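Local coordinates for protein xylanase Y (Bacillus halodurans, PDB 1WU4) that hydrolyses xylooligosaccharides of three or more units with inversion of anomeric configuration, releasing xylose from the reducing end, at residues R266-I271 with E286-I291. The protein carries 1 engineered substitution. Sequence-based numbering, arbitrary orientation.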
loop_
_atom_site.group_PDB
_atom_site.type_symbol
_atom_site.label_atom_id
_atom_site.label_comp_id
_atom_site.label_asym_id
_atom_site.label_seq_id
_atom_site.Cartn_x
_atom_site.Cartn_y
_atom_site.Cartn_z
ATOM N N ARG A 266 5.018 -5.101 -3.502
ATOM C CA ARG A 266 3.696 -4.886 -2.937
ATOM C C ARG A 266 2.562 -5.639 -3.619
ATOM O O ARG A 266 1.498 -5.815 -3.030
ATOM C CB ARG A 266 3.399 -3.389 -2.901
ATOM C CG ARG A 266 4.382 -2.646 -2.012
ATOM C CD ARG A 266 4.257 -1.143 -2.126
ATOM N NE ARG A 266 4.555 -0.677 -3.474
ATOM C CZ ARG A 266 4.810 0.589 -3.781
ATOM N NH1 ARG A 266 4.807 1.515 -2.832
ATOM N NH2 ARG A 266 5.063 0.928 -5.038
ATOM N N VAL A 267 2.781 -6.086 -4.852
ATOM C CA VAL A 267 1.747 -6.826 -5.563
ATOM C C VAL A 267 1.301 -8.062 -4.772
ATOM O O VAL A 267 0.105 -8.284 -4.591
ATOM C CB VAL A 267 2.234 -7.238 -6.972
ATOM C CG1 VAL A 267 1.242 -8.197 -7.616
ATOM C CG2 VAL A 267 2.399 -5.996 -7.842
ATOM N N ALA A 268 2.253 -8.855 -4.290
ATOM C CA ALA A 268 1.909 -10.049 -3.520
ATOM C C ALA A 268 1.130 -9.684 -2.260
ATOM O O ALA A 268 0.169 -10.362 -1.892
ATOM C CB ALA A 268 3.172 -10.817 -3.145
ATOM N N ALA A 269 1.549 -8.609 -1.596
ATOM C CA ALA A 269 0.877 -8.165 -0.380
ATOM C C ALA A 269 -0.554 -7.733 -0.676
ATOM O O ALA A 269 -1.475 -8.071 0.068
ATOM C CB ALA A 269 1.646 -7.014 0.263
ATOM N N ASN A 270 -0.730 -6.976 -1.757
ATOM C CA ASN A 270 -2.049 -6.495 -2.159
ATOM C C ASN A 270 -2.981 -7.654 -2.487
ATOM O O ASN A 270 -4.165 -7.630 -2.148
ATOM C CB ASN A 270 -1.944 -5.578 -3.382
ATOM C CG ASN A 270 -1.185 -4.300 -3.097
ATOM O OD1 ASN A 270 -1.126 -3.835 -1.960
ATOM N ND2 ASN A 270 -0.616 -3.711 -4.142
ATOM N N ILE A 271 -2.444 -8.664 -3.159
ATOM C CA ILE A 271 -3.233 -9.832 -3.519
ATOM C C ILE A 271 -3.650 -10.570 -2.250
ATOM O O ILE A 271 -4.775 -11.054 -2.146
ATOM C CB ILE A 271 -2.430 -10.756 -4.457
ATOM C CG1 ILE A 271 -2.275 -10.068 -5.816
ATOM C CG2 ILE A 271 -3.131 -12.104 -4.619
ATOM C CD1 ILE A 271 -1.387 -10.800 -6.791
ATOM N N GLU A 286 -3.008 -19.319 -7.135
ATOM C CA GLU A 286 -2.021 -19.784 -8.098
ATOM C C GLU A 286 -0.903 -18.764 -8.304
ATOM O O GLU A 286 0.259 -19.134 -8.478
ATOM C CB GLU A 286 -2.709 -20.109 -9.427
ATOM C CG GLU A 286 -3.602 -21.345 -9.344
ATOM C CD GLU A 286 -4.549 -21.486 -10.519
ATOM O OE1 GLU A 286 -5.255 -22.513 -10.585
ATOM O OE2 GLU A 286 -4.598 -20.572 -11.370
ATOM N N GLU A 287 -1.257 -17.482 -8.277
ATOM C CA GLU A 287 -0.280 -16.410 -8.452
ATOM C C GLU A 287 0.699 -16.374 -7.282
ATOM O O GLU A 287 1.912 -16.278 -7.481
ATOM C CB GLU A 287 -1.007 -15.068 -8.588
ATOM C CG GLU A 287 -0.164 -13.819 -8.323
ATOM C CD GLU A 287 1.015 -13.650 -9.263
ATOM O OE1 GLU A 287 1.015 -14.227 -10.372
ATOM O OE2 GLU A 287 1.952 -12.913 -8.894
ATOM N N ILE A 288 0.177 -16.462 -6.063
ATOM C CA ILE A 288 1.040 -16.449 -4.890
ATOM C C ILE A 288 1.922 -17.699 -4.884
ATOM O O ILE A 288 3.101 -17.633 -4.530
ATOM C CB ILE A 288 0.213 -16.350 -3.588
ATOM C CG1 ILE A 288 -0.485 -14.981 -3.524
ATOM C CG2 ILE A 288 1.108 -16.550 -2.375
ATOM C CD1 ILE A 288 0.448 -13.787 -3.683
ATOM N N ASN A 289 1.365 -18.835 -5.296
ATOM C CA ASN A 289 2.163 -20.054 -5.339
ATOM C C ASN A 289 3.320 -19.891 -6.322
ATOM O O ASN A 289 4.413 -20.395 -6.079
ATOM C CB ASN A 289 1.310 -21.262 -5.738
ATOM C CG ASN A 289 0.364 -21.695 -4.639
ATOM O OD1 ASN A 289 0.512 -21.298 -3.481
ATOM N ND2 ASN A 289 -0.605 -22.531 -4.992
ATOM N N LYS A 290 3.080 -19.185 -7.425
ATOM C CA LYS A 290 4.123 -18.954 -8.423
ATOM C C LYS A 290 5.261 -18.112 -7.850
ATOM O O LYS A 290 6.437 -18.460 -7.996
ATOM C CB LYS A 290 3.549 -18.242 -9.653
ATOM C CG LYS A 290 2.591 -19.073 -10.491
ATOM C CD LYS A 290 2.040 -18.249 -11.646
ATOM C CE LYS A 290 0.924 -18.988 -12.364
ATOM N NZ LYS A 290 0.308 -18.156 -13.435
ATOM N N ILE A 291 4.915 -17.000 -7.206
ATOM C CA ILE A 291 5.924 -16.124 -6.628
ATOM C C ILE A 291 6.723 -16.850 -5.550
ATOM O O ILE A 291 7.953 -16.807 -5.538
ATOM C CB ILE A 291 5.296 -14.867 -5.989
ATOM C CG1 ILE A 291 4.554 -14.047 -7.045
ATOM C CG2 ILE A 291 6.388 -14.020 -5.344
ATOM C CD1 ILE A 291 3.849 -12.826 -6.475
#
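Ile288 reaches across to Ala268 and Ile271, and its side chain is worth following outward. From CB, a chi1 of -67° turns CG1 to the side of the backbone N and trans to C, and CG1 packs 4.1 Å from Ile271 CG2, the two side chains running past each other in opposite directions. The chain then folds at chi2 (-54°), which carries the tip CD1 onto the backbone of the other helix, where it rests 3.9 Å from Ala268 O and 4.0 Å from Ala268 CA. Ala268 CB touches the tips of two isoleucines, Ile288 CD1 at 4.1 Å and Ile291 CD1 at 3.9 Å. One turn further along helix 265-278, Ile271 CD1 meets Glu287 CG at 3.6 Å, the two side chains crossing at about a right angle. Glu287 thus contributes its aliphatic part here. All five residues are buried, and their side chains meet through carbon atoms alone. Beyond the contact, Arg266 forms a salt bridge with Glu70, probably the proton donor. Helices 265-278 and 282-295, joined by a short connection, run roughly antiparallel (146° between segment directions), a helical hairpin characteristic of the (alpha/alpha)6 barrel of glycoside hydrolase family 8.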